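Local coordinates for protein 6-aminohexanoate-cyclic-dimer hydrolase (Arthrobacter sp., PDB 3A2Q) that hydrolyses the cyclic dimer of 6-aminohexanoate, a by-product of nylon-6 manufacture, opening it to the linear dimer, at residues Ser257-Val262 with Ala379-Leu384; Pro300-Asp305 with Ala370-Arg375; Ser431-Ile436 with Gln452-Tyr457. The protein carries 1 engineered substitution. All coordinates share one frame; numbering follows the deposited sequence.

Interaction 1 of 3, residues Ser257-Val262 with Ala379-Leu384; sequences SLRVGV and AGWDLL
The carbonyl oxygen of Arg-259 is gripped by the backbone N-H groups of two consecutive residues: Asp-382 N at 3.0 Å from Arg-259 O, and Leu-383 N at 3.2 Å from the same oxygen, both in the carbonyl plane. These bonds open a parallel strand pair in the mixed amidase sheet, where strand 259-262 lies between strands 383-387 and 294-297. The ladder continues with Gly-261 N bonding to Leu-383 O at 2.9 Å. Before it starts, the carboxylate of Asp-382 reaches back, and its OD2 accepts Arg-259 N at 2.8 Å through the anti lone pair. Leu-258 crosses this carboxylate at about a right angle, its CB and CD2 resting against OD2. Gly-380, in a Schellman motif with positive phi, ends helix 356-378 just ahead of the strand. The side chain of Arg-259 bends twice, at chi2 (-77°) and chi3 (-79°), which folds the guanidinium over one face of Trp-381. The two planes are 30° apart, and Arg-259 NH2 sits toward the rim of the indole, 3.4 Å from Trp-381 CZ2, a cation-pi stack. NH1 meanwhile forms a salt bridge with Asp-294. The edge of the indole meets the backbone at Val-260 O, while its CE3 lies near Gly-261, where a side chain would come up against the ring. A serine in place of Trp-381 would probably leave the Arg-259 guanidinium without its aromatic floor, free to turn about its salt bridge, and would uncover the backbone at Val-260 and Gly-261. Leu-383 shares its face of the sheet with Val-260, and helix 460-473 packs on it and on Leu-258; between the two leucines, CD1 of Leu-258 touches CD1 of Leu-383 at 3.9 Å. On the other face, Leu-384 CD1 rests 3.6 Å from Gly-261 O.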
ATOM      1  N   SER A 257     -10.111  -3.732  26.971  1.00 39.77           N
ATOM      2  CA  SER A 257      -8.883  -4.519  27.042  1.00 36.87           C
ATOM      3  C   SER A 257      -8.950  -5.695  26.067  1.00 36.58           C
ATOM      4  O   SER A 257      -9.759  -6.608  26.228  1.00 32.35           O
ATOM      5  CB  SER A 257      -8.671  -5.027  28.471  1.00 36.09           C
ATOM      6  OG  SER A 257      -7.467  -5.764  28.592  1.00 40.69           O
ATOM      7  N   LEU A 258      -8.091  -5.668  25.053  1.00 34.97           N
ATOM      8  CA  LEU A 258      -8.071  -6.723  24.044  1.00 31.90           C
ATOM      9  C   LEU A 258      -6.923  -7.704  24.249  1.00 28.89           C
ATOM     10  O   LEU A 258      -5.916  -7.373  24.869  1.00 29.70           O
ATOM     11  CB  LEU A 258      -7.955  -6.095  22.654  1.00 33.10           C
ATOM     12  CG  LEU A 258      -9.014  -5.064  22.268  1.00 36.17           C
ATOM     13  CD1 LEU A 258      -8.689  -4.488  20.898  1.00 35.46           C
ATOM     14  CD2 LEU A 258     -10.387  -5.717  22.258  1.00 31.98           C
ATOM     15  N   ARG A 259      -7.087  -8.918  23.730  1.00 29.12           N
ATOM     16  CA  ARG A 259      -6.049  -9.936  23.818  1.00 30.34           C
ATOM     17  C   ARG A 259      -5.081  -9.616  22.685  1.00 30.29           C
ATOM     18  O   ARG A 259      -5.431  -9.734  21.508  1.00 27.00           O
ATOM     19  CB  ARG A 259      -6.635 -11.340  23.618  1.00 35.87           C
ATOM     20  CG  ARG A 259      -7.260 -11.945  24.861  1.00 47.85           C
ATOM     21  CD  ARG A 259      -6.200 -12.469  25.838  1.00 59.24           C
ATOM     22  NE  ARG A 259      -5.653 -13.771  25.444  1.00 65.13           N
ATOM     23  CZ  ARG A 259      -4.778 -14.471  26.165  1.00 68.44           C
ATOM     24  NH1 ARG A 259      -4.338 -13.998  27.326  1.00 65.06           N
ATOM     25  NH2 ARG A 259      -4.351 -15.650  25.729  1.00 67.89           N
ATOM     26  N   VAL A 260      -3.873  -9.210  23.046  1.00 29.70           N
ATOM     27  CA  VAL A 260      -2.865  -8.844  22.062  1.00 28.13           C
ATOM     28  C   VAL A 260      -1.664  -9.768  22.087  1.00 28.94           C
ATOM     29  O   VAL A 260      -1.122 -10.065  23.149  1.00 30.75           O
ATOM     30  CB  VAL A 260      -2.365  -7.402  22.306  1.00 29.40           C
ATOM     31  CG1 VAL A 260      -1.338  -7.015  21.241  1.00 25.33           C
ATOM     32  CG2 VAL A 260      -3.535  -6.438  22.304  1.00 26.20           C
ATOM     33  N   GLY A 261      -1.254 -10.220  20.907  1.00 27.21           N
ATOM     34  CA  GLY A 261      -0.088 -11.074  20.802  1.00 27.21           C
ATOM     35  C   GLY A 261       0.977 -10.269  20.075  1.00 29.86           C
ATOM     36  O   GLY A 261       0.668  -9.560  19.120  1.00 27.81           O
ATOM     37  N   VAL A 262       2.223 -10.353  20.526  1.00 28.80           N
ATOM     38  CA  VAL A 262       3.296  -9.609  19.881  1.00 31.06           C
ATOM     39  C   VAL A 262       4.352 -10.571  19.358  1.00 29.00           C
ATOM     40  O   VAL A 262       4.695 -11.560  20.009  1.00 28.30           O
ATOM     41  CB  VAL A 262       3.940  -8.581  20.854  1.00 35.05           C
ATOM     42  CG1 VAL A 262       4.422  -9.271  22.110  1.00 38.98           C
ATOM     43  CG2 VAL A 262       5.098  -7.865  20.168  1.00 34.93           C
ATOM     44  N   ALA A 379      -9.570 -18.399  18.053  1.00 33.18           N
ATOM     45  CA  ALA A 379      -9.264 -18.918  19.382  1.00 33.66           C
ATOM     46  C   ALA A 379      -9.318 -17.881  20.502  1.00 36.45           C
ATOM     47  O   ALA A 379      -9.060 -18.210  21.662  1.00 38.52           O
ATOM     48  CB  ALA A 379      -7.902 -19.595  19.368  1.00 32.68           C
ATOM     49  N   GLY A 380      -9.634 -16.633  20.172  1.00 35.54           N
ATOM     50  CA  GLY A 380      -9.724 -15.624  21.214  1.00 35.68           C
ATOM     51  C   GLY A 380      -8.831 -14.402  21.114  1.00 36.35           C
ATOM     52  O   GLY A 380      -9.060 -13.411  21.808  1.00 35.89           O
ATOM     53  N   TRP A 381      -7.807 -14.457  20.272  1.00 33.36           N
ATOM     54  CA  TRP A 381      -6.922 -13.308  20.125  1.00 31.58           C
ATOM     55  C   TRP A 381      -7.589 -12.233  19.280  1.00 28.42           C
ATOM     56  O   TRP A 381      -8.304 -12.539  18.324  1.00 30.53           O
ATOM     57  CB  TRP A 381      -5.601 -13.731  19.487  1.00 28.68           C
ATOM     58  CG  TRP A 381      -4.869 -14.728  20.310  1.00 25.08           C
ATOM     59  CD1 TRP A 381      -4.979 -16.083  20.246  1.00 23.59           C
ATOM     60  CD2 TRP A 381      -3.919 -14.447  21.343  1.00 25.93           C
ATOM     61  NE1 TRP A 381      -4.152 -16.669  21.176  1.00 27.14           N
ATOM     62  CE2 TRP A 381      -3.490 -15.687  21.862  1.00 24.11           C
ATOM     63  CE3 TRP A 381      -3.389 -13.264  21.881  1.00 31.79           C
ATOM     64  CZ2 TRP A 381      -2.551 -15.782  22.896  1.00 32.14           C
ATOM     65  CZ3 TRP A 381      -2.455 -13.358  22.912  1.00 31.21           C
ATOM     66  CH2 TRP A 381      -2.046 -14.609  23.406  1.00 32.86           C
ATOM     67  N   ASP A 382      -7.353 -10.974  19.643  1.00 26.05           N
ATOM     68  CA  ASP A 382      -7.934  -9.833  18.942  1.00 25.93           C
ATOM     69  C   ASP A 382      -6.979  -9.163  17.961  1.00 24.86           C
ATOM     70  O   ASP A 382      -7.368  -8.815  16.845  1.00 21.62           O
ATOM     71  CB  ASP A 382      -8.386  -8.770  19.945  1.00 30.29           C
ATOM     72  CG  ASP A 382      -9.510  -9.245  20.831  1.00 35.78           C
ATOM     73  OD1 ASP A 382     -10.605  -9.517  20.296  1.00 34.37           O
ATOM     74  OD2 ASP A 382      -9.294  -9.342  22.061  1.00 31.63           O
ATOM     75  N   LEU A 383      -5.733  -8.981  18.387  1.00 25.28           N
ATOM     76  CA  LEU A 383      -4.738  -8.294  17.560  1.00 21.72           C
ATOM     77  C   LEU A 383      -3.348  -8.897  17.626  1.00 24.70           C
ATOM     78  O   LEU A 383      -2.938  -9.450  18.651  1.00 23.74           O
ATOM     79  CB  LEU A 383      -4.609  -6.836  17.998  1.00 22.26           C
ATOM     80  CG  LEU A 383      -5.801  -5.878  17.975  1.00 25.74           C
ATOM     81  CD1 LEU A 383      -5.422  -4.593  18.703  1.00 30.91           C
ATOM     82  CD2 LEU A 383      -6.195  -5.579  16.552  1.00 26.82           C
ATOM     83  N   LEU A 384      -2.622  -8.761  16.520  1.00 22.28           N
ATOM     84  CA  LEU A 384      -1.243  -9.222  16.436  1.00 23.34           C
ATOM     85  C   LEU A 384      -0.433  -7.960  16.169  1.00 23.63           C
ATOM     86  O   LEU A 384      -0.812  -7.149  15.324  1.00 24.72           O
ATOM     87  CB  LEU A 384      -1.044 -10.200  15.268  1.00 21.99           C
ATOM     88  CG  LEU A 384       0.413 -10.640  15.060  1.00 25.35           C
ATOM     89  CD1 LEU A 384       0.833 -11.569  16.191  1.00 24.79           C
ATOM     90  CD2 LEU A 384       0.571 -11.354  13.720  1.00 20.86           C
TER

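Interaction 2 of 3, residues Pro300-Asp305 with Ala370-Arg375; sequences PEALGD and AGKVER
The carboxylate of Asp-305 is approached at one oxygen by the ammonium of Lys-372, with OD2 3.3 Å from NZ in a salt bridge whose hydrogen bond is weak; its other oxygen, OD1, bonds to Ser-307 OG. A second flat group, the guanidinium of Arg-375, has Gly-371 O of its own helix above the centre of one face. Lys-372 and Asp-305 cross at about a right angle, the lysine chain kinking at chi3 (-56°) to bring NZ round to the acid. Nearer the backbones Ala-302 points its methyl at the helix, where CB lies 3.8 Å from Lys-372 CB and equally 3.8 Å from Val-373 CG2. One water spans the backbones, accepting from Ala-302 N at 3.0 Å and donating to Lys-372 O at 2.7 Å. Ala-302 O is in turn held by Tyr-369 OH, and Pro-300 packs on Trp-376 and Trp-377 further along the helix. The arrangement is that of a 3-10 turn, residues 301-304, laid against the side of helix 356-378 in the connection from strand 294-297 to helix 308-331.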
ATOM      1  N   PRO A 300       0.183 -16.406  15.540  1.00 26.63           N
ATOM      2  CA  PRO A 300      -0.408 -17.548  14.828  1.00 27.15           C
ATOM      3  C   PRO A 300       0.701 -18.507  14.413  1.00 28.81           C
ATOM      4  O   PRO A 300       1.650 -18.100  13.744  1.00 25.98           O
ATOM      5  CB  PRO A 300      -1.089 -16.896  13.618  1.00 27.85           C
ATOM      6  CG  PRO A 300      -1.351 -15.477  14.070  1.00 28.40           C
ATOM      7  CD  PRO A 300      -0.115 -15.133  14.859  1.00 24.86           C
ATOM      8  N   GLU A 301       0.596 -19.775  14.794  1.00 29.19           N
ATOM      9  CA  GLU A 301       1.654 -20.714  14.435  1.00 27.64           C
ATOM     10  C   GLU A 301       1.817 -20.831  12.933  1.00 27.63           C
ATOM     11  O   GLU A 301       2.883 -21.210  12.450  1.00 25.73           O
ATOM     12  CB  GLU A 301       1.407 -22.098  15.045  1.00 35.03           C
ATOM     13  CG  GLU A 301       0.125 -22.781  14.640  1.00 46.75           C
ATOM     14  CD  GLU A 301       0.024 -24.179  15.227  1.00 57.36           C
ATOM     15  OE1 GLU A 301       0.238 -24.327  16.452  1.00 61.17           O
ATOM     16  OE2 GLU A 301      -0.268 -25.126  14.467  1.00 59.30           O
ATOM     17  N   ALA A 302       0.763 -20.493  12.194  1.00 29.37           N
ATOM     18  CA  ALA A 302       0.811 -20.552  10.737  1.00 28.09           C
ATOM     19  C   ALA A 302       1.899 -19.632  10.202  1.00 25.15           C
ATOM     20  O   ALA A 302       2.433 -19.858   9.118  1.00 27.47           O
ATOM     21  CB  ALA A 302      -0.536 -20.155  10.151  1.00 28.49           C
ATOM     22  N   LEU A 303       2.228 -18.589  10.957  1.00 24.63           N
ATOM     23  CA  LEU A 303       3.260 -17.656  10.519  1.00 24.07           C
ATOM     24  C   LEU A 303       4.640 -18.304  10.467  1.00 23.32           C
ATOM     25  O   LEU A 303       5.566 -17.753   9.870  1.00 28.65           O
ATOM     26  CB  LEU A 303       3.284 -16.408  11.421  1.00 26.72           C
ATOM     27  CG  LEU A 303       2.030 -15.519  11.345  1.00 25.03           C
ATOM     28  CD1 LEU A 303       2.261 -14.229  12.115  1.00 26.04           C
ATOM     29  CD2 LEU A 303       1.705 -15.200   9.895  1.00 26.97           C
ATOM     30  N   GLY A 304       4.773 -19.481  11.076  1.00 25.43           N
ATOM     31  CA  GLY A 304       6.049 -20.175  11.064  1.00 23.87           C
ATOM     32  C   GLY A 304       6.253 -20.937   9.769  1.00 28.34           C
ATOM     33  O   GLY A 304       7.288 -21.568   9.552  1.00 26.69           O
ATOM     34  N   ASP A 305       5.257 -20.862   8.893  1.00 28.64           N
ATOM     35  CA  ASP A 305       5.298 -21.560   7.616  1.00 28.40           C
ATOM     36  C   ASP A 305       5.086 -20.589   6.459  1.00 29.69           C
ATOM     37  O   ASP A 305       4.185 -19.745   6.495  1.00 30.93           O
ATOM     38  CB  ASP A 305       4.218 -22.657   7.620  1.00 31.55           C
ATOM     39  CG  ASP A 305       4.041 -23.331   6.270  1.00 40.47           C
ATOM     40  OD1 ASP A 305       5.050 -23.725   5.647  1.00 38.43           O
ATOM     41  OD2 ASP A 305       2.879 -23.481   5.839  1.00 48.88           O
ATOM     42  N   ALA A 370      -4.939 -19.358   4.623  1.00 24.38           N
ATOM     43  CA  ALA A 370      -5.745 -18.291   5.208  1.00 25.44           C
ATOM     44  C   ALA A 370      -6.465 -18.838   6.435  1.00 23.23           C
ATOM     45  O   ALA A 370      -6.511 -18.199   7.482  1.00 25.89           O
ATOM     46  CB  ALA A 370      -6.761 -17.784   4.192  1.00 24.25           C
ATOM     47  N   GLY A 371      -7.033 -20.030   6.297  1.00 26.10           N
ATOM     48  CA  GLY A 371      -7.739 -20.632   7.410  1.00 26.23           C
ATOM     49  C   GLY A 371      -6.843 -20.856   8.615  1.00 28.22           C
ATOM     50  O   GLY A 371      -7.231 -20.555   9.744  1.00 27.14           O
ATOM     51  N   LYS A 372      -5.643 -21.381   8.383  1.00 26.46           N
ATOM     52  CA  LYS A 372      -4.720 -21.639   9.482  1.00 27.39           C
ATOM     53  C   LYS A 372      -4.405 -20.344  10.215  1.00 29.71           C
ATOM     54  O   LYS A 372      -4.366 -20.311  11.445  1.00 27.83           O
ATOM     55  CB  LYS A 372      -3.421 -22.278   8.976  1.00 31.96           C
ATOM     56  CG  LYS A 372      -3.597 -23.653   8.334  1.00 40.86           C
ATOM     57  CD  LYS A 372      -2.263 -24.387   8.189  1.00 44.53           C
ATOM     58  CE  LYS A 372      -1.239 -23.569   7.410  1.00 49.24           C
ATOM     59  NZ  LYS A 372       0.118 -24.192   7.438  1.00 53.99           N
ATOM     60  N   VAL A 373      -4.192 -19.273   9.457  1.00 25.82           N
ATOM     61  CA  VAL A 373      -3.885 -17.984  10.053  1.00 24.20           C
ATOM     62  C   VAL A 373      -5.053 -17.441  10.876  1.00 24.05           C
ATOM     63  O   VAL A 373      -4.890 -17.087  12.041  1.00 23.08           O
ATOM     64  CB  VAL A 373      -3.534 -16.931   8.979  1.00 26.20           C
ATOM     65  CG1 VAL A 373      -3.414 -15.572   9.633  1.00 21.08           C
ATOM     66  CG2 VAL A 373      -2.227 -17.300   8.276  1.00 22.77           C
ATOM     67  N   GLU A 374      -6.230 -17.380  10.264  1.00 21.84           N
ATOM     68  CA  GLU A 374      -7.414 -16.844  10.942  1.00 24.13           C
ATOM     69  C   GLU A 374      -7.842 -17.584  12.204  1.00 23.96           C
ATOM     70  O   GLU A 374      -8.463 -16.995  13.084  1.00 27.20           O
ATOM     71  CB  GLU A 374      -8.599 -16.789   9.978  1.00 25.99           C
ATOM     72  CG  GLU A 374      -8.426 -15.819   8.828  1.00 24.28           C
ATOM     73  CD  GLU A 374      -9.747 -15.506   8.151  1.00 33.88           C
ATOM     74  OE1 GLU A 374     -10.504 -14.670   8.691  1.00 30.57           O
ATOM     75  OE2 GLU A 374     -10.033 -16.106   7.091  1.00 30.02           O
ATOM     76  N   ARG A 375      -7.517 -18.868  12.295  1.00 25.73           N
ATOM     77  CA  ARG A 375      -7.886 -19.653  13.467  1.00 24.01           C
ATOM     78  C   ARG A 375      -7.303 -19.110  14.769  1.00 28.70           C
ATOM     79  O   ARG A 375      -7.815 -19.411  15.844  1.00 27.93           O
ATOM     80  CB  ARG A 375      -7.468 -21.112  13.283  1.00 28.93           C
ATOM     81  CG  ARG A 375      -8.523 -21.964  12.590  1.00 36.91           C
ATOM     82  CD  ARG A 375      -8.166 -23.441  12.654  1.00 44.19           C
ATOM     83  NE  ARG A 375      -7.525 -23.922  11.435  1.00 51.15           N
ATOM     84  CZ  ARG A 375      -8.160 -24.101  10.280  1.00 51.75           C
ATOM     85  NH1 ARG A 375      -9.457 -23.840  10.181  1.00 57.68           N
ATOM     86  NH2 ARG A 375      -7.498 -24.547   9.222  1.00 52.11           N
TER
HETATM   87  O   HOH W   1      -2.169 -20.157  12.952  1.00 28.71           O

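Interaction 3 of 3, residues Ser431-Ile436 with Gln452-Tyr457; sequences SGQPAI and QIVAAY
Gln-433 runs along the backbone of residues 454-457: its CB lies 3.4 Å from Ala-455 O and also meets Val-454 CG1, its CG lies near both Ala-455 O and Tyr-457 N, and its CD stays close to Ala-455 O. At the tip the amide divides its work. Gln-433 OE1 accepts from Ser-431 OG at 2.6 Å, the donor tilted slightly from the carbonyl plane, while NE2 reaches a water weakly; that water also accepts Tyr-457 N at 3.0 Å. CG stands anti to the carbonyl carbon (chi1 -66°), setting the extended chain along Ala-455 and Ala-456. Ala-455 O, buried by this contact, has no hydrogen-bond partner in the model. Beyond Gln-433 the segments become the open end of the antiparallel beta hairpin of strands 435-442 and 448-455. Ile-436 and Ile-453 form a hydrogen-bonded pair, with Ile-436 N to Ile-453 O and Ile-453 N to Ile-436 O both 3.0 Å, and Ala-455 N gives the next bond to Pro-434 O. Ala-435 faces Val-454 as a non-hydrogen-bonded pair, and its CB rests 3.5 Å from Gln-452 OE1, which accepts from Arg-176. On the other face helix 460-473 packs through Leu-463 against both isoleucines. Gly-432, at positive phi, leaves helix 427-431 beside Tyr-457, whose CE1 lies 3.7 Å from Gly-432 O.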
ATOM      1  N   SER A 431      -4.600 -14.140   3.953  1.00 25.04           N
ATOM      2  CA  SER A 431      -5.744 -14.307   4.847  1.00 22.92           C
ATOM      3  C   SER A 431      -6.826 -13.262   4.589  1.00 25.18           C
ATOM      4  O   SER A 431      -7.996 -13.492   4.890  1.00 25.15           O
ATOM      5  CB  SER A 431      -5.309 -14.224   6.315  1.00 22.65           C
ATOM      6  OG  SER A 431      -4.958 -12.899   6.656  1.00 19.56           O
ATOM      7  N   GLY A 432      -6.432 -12.110   4.049  1.00 20.69           N
ATOM      8  CA  GLY A 432      -7.396 -11.059   3.763  1.00 22.77           C
ATOM      9  C   GLY A 432      -7.732 -10.182   4.961  1.00 22.63           C
ATOM     10  O   GLY A 432      -8.624  -9.338   4.879  1.00 22.28           O
ATOM     11  N   GLN A 433      -7.023 -10.369   6.072  1.00 20.30           N
ATOM     12  CA  GLN A 433      -7.279  -9.577   7.271  1.00 22.00           C
ATOM     13  C   GLN A 433      -6.781  -8.150   7.160  1.00 22.19           C
ATOM     14  O   GLN A 433      -5.781  -7.879   6.498  1.00 23.33           O
ATOM     15  CB  GLN A 433      -6.630 -10.233   8.483  1.00 21.55           C
ATOM     16  CG  GLN A 433      -7.234 -11.564   8.841  1.00 21.93           C
ATOM     17  CD  GLN A 433      -6.316 -12.381   9.716  1.00 26.56           C
ATOM     18  OE1 GLN A 433      -5.247 -12.804   9.283  1.00 27.18           O
ATOM     19  NE2 GLN A 433      -6.724 -12.606  10.953  1.00 31.80           N
ATOM     20  N   PRO A 434      -7.475  -7.210   7.818  1.00 21.44           N
ATOM     21  CA  PRO A 434      -7.074  -5.804   7.772  1.00 21.03           C
ATOM     22  C   PRO A 434      -5.757  -5.647   8.533  1.00 20.05           C
ATOM     23  O   PRO A 434      -5.592  -6.182   9.633  1.00 20.61           O
ATOM     24  CB  PRO A 434      -8.246  -5.088   8.441  1.00 18.79           C
ATOM     25  CG  PRO A 434      -8.717  -6.100   9.447  1.00 20.90           C
ATOM     26  CD  PRO A 434      -8.650  -7.406   8.689  1.00 20.93           C
ATOM     27  N   ALA A 435      -4.815  -4.919   7.944  1.00 18.82           N
ATOM     28  CA  ALA A 435      -3.509  -4.735   8.566  1.00 17.89           C
ATOM     29  C   ALA A 435      -3.012  -3.336   8.279  1.00 18.02           C
ATOM     30  O   ALA A 435      -3.014  -2.888   7.130  1.00 20.65           O
ATOM     31  CB  ALA A 435      -2.517  -5.764   8.021  1.00 20.37           C
ATOM     32  N   ILE A 436      -2.569  -2.648   9.321  1.00 20.10           N
ATOM     33  CA  ILE A 436      -2.110  -1.281   9.161  1.00 19.05           C
ATOM     34  C   ILE A 436      -0.681  -1.094   9.654  1.00 21.34           C
ATOM     35  O   ILE A 436      -0.259  -1.724  10.628  1.00 20.38           O
ATOM     36  CB  ILE A 436      -3.062  -0.315   9.926  1.00 22.82           C
ATOM     37  CG1 ILE A 436      -2.784   1.140   9.548  1.00 23.30           C
ATOM     38  CG2 ILE A 436      -2.896  -0.510  11.433  1.00 25.47           C
ATOM     39  CD1 ILE A 436      -3.853   2.093  10.045  1.00 25.38           C
ATOM     40  N   GLN A 452       3.357  -2.915  12.609  1.00 20.67           N
ATOM     41  CA  GLN A 452       2.141  -3.448  12.003  1.00 23.97           C
ATOM     42  C   GLN A 452       1.159  -4.015  13.023  1.00 22.01           C
ATOM     43  O   GLN A 452       1.555  -4.669  13.989  1.00 24.17           O
ATOM     44  CB  GLN A 452       2.506  -4.539  10.981  1.00 20.79           C
ATOM     45  CG  GLN A 452       1.342  -4.966  10.080  1.00 21.91           C
ATOM     46  CD  GLN A 452       1.711  -6.013   9.031  1.00 22.50           C
ATOM     47  OE1 GLN A 452       0.974  -6.214   8.067  1.00 23.62           O
ATOM     48  NE2 GLN A 452       2.844  -6.691   9.222  1.00 22.92           N
ATOM     49  N   ILE A 453      -0.122  -3.759  12.792  1.00 23.61           N
ATOM     50  CA  ILE A 453      -1.177  -4.263  13.663  1.00 23.74           C
ATOM     51  C   ILE A 453      -2.162  -4.984  12.746  1.00 21.15           C
ATOM     52  O   ILE A 453      -2.546  -4.448  11.707  1.00 20.75           O
ATOM     53  CB  ILE A 453      -1.933  -3.119  14.379  1.00 24.65           C
ATOM     54  CG1 ILE A 453      -0.948  -2.079  14.914  1.00 38.93           C
ATOM     55  CG2 ILE A 453      -2.765  -3.689  15.514  1.00 30.70           C
ATOM     56  CD1 ILE A 453       0.058  -2.622  15.878  1.00 42.26           C
ATOM     57  N   VAL A 454      -2.559  -6.193  13.131  1.00 20.19           N
ATOM     58  CA  VAL A 454      -3.489  -6.995  12.339  1.00 19.78           C
ATOM     59  C   VAL A 454      -4.699  -7.399  13.185  1.00 22.55           C
ATOM     60  O   VAL A 454      -4.534  -7.957  14.266  1.00 23.52           O
ATOM     61  CB  VAL A 454      -2.820  -8.298  11.846  1.00 19.74           C
ATOM     62  CG1 VAL A 454      -3.751  -9.022  10.877  1.00 20.61           C
ATOM     63  CG2 VAL A 454      -1.472  -7.987  11.189  1.00 20.27           C
ATOM     64  N   ALA A 455      -5.898  -7.134  12.679  1.00 24.69           N
ATOM     65  CA  ALA A 455      -7.129  -7.484  13.383  1.00 25.57           C
ATOM     66  C   ALA A 455      -7.861  -8.599  12.640  1.00 25.64           C
ATOM     67  O   ALA A 455      -7.465  -8.989  11.541  1.00 26.06           O
ATOM     68  CB  ALA A 455      -8.026  -6.259  13.511  1.00 21.41           C
ATOM     69  N   ALA A 456      -8.930  -9.117  13.239  1.00 24.30           N
ATOM     70  CA  ALA A 456      -9.695 -10.184  12.606  1.00 24.31           C
ATOM     71  C   ALA A 456     -10.358  -9.687  11.321  1.00 23.93           C
ATOM     72  O   ALA A 456     -10.578  -8.489  11.148  1.00 24.30           O
ATOM     73  CB  ALA A 456     -10.752 -10.719  13.576  1.00 24.43           C
ATOM     74  N   TYR A 457     -10.662 -10.619  10.422  1.00 23.85           N
ATOM     75  CA  TYR A 457     -11.313 -10.313   9.144  1.00 23.61           C
ATOM     76  C   TYR A 457     -12.484  -9.347   9.349  1.00 24.24           C
ATOM     77  O   TYR A 457     -13.396  -9.626  10.134  1.00 27.42           O
ATOM     78  CB  TYR A 457     -11.841 -11.608   8.522  1.00 21.41           C
ATOM     79  CG  TYR A 457     -12.155 -11.536   7.042  1.00 22.91           C
ATOM     80  CD1 TYR A 457     -11.169 -11.784   6.088  1.00 26.27           C
ATOM     81  CD2 TYR A 457     -13.440 -11.232   6.596  1.00 24.51           C
ATOM     82  CE1 TYR A 457     -11.457 -11.733   4.723  1.00 31.91           C
ATOM     83  CE2 TYR A 457     -13.739 -11.175   5.236  1.00 29.29           C
ATOM     84  CZ  TYR A 457     -12.742 -11.427   4.306  1.00 34.84           C
ATOM     85  OH  TYR A 457     -13.030 -11.357   2.961  1.00 39.88           O
TER
HETATM   86  O   HOH W   2      -9.834 -13.399  10.974  1.00 28.58           O

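Interactions 1 and 3 belong to one sheet, joined where strand 383-387 meets strand 448-455: Val-454 N lies 3.0 Å from Leu-384 O, a probable hydrogen bond, and Leu-383 packs on Ala-455. Interaction 3, the more central and largely buried, relies on antiparallel backbone bonds and apolar side chains, and has the side chain of Gln-452 about 12 Å from a bound 6-aminohexanoate. Interaction 1 is parallel, lies farther out, and adds a charged, aromatic rim. Interaction 2 has no strand pairing; it sets a turn on a helix with methyl packing, a water and a solvent-side salt bridge. It touches both others, Leu-303 meeting Leu-384 and Val-373 meeting Gln-433.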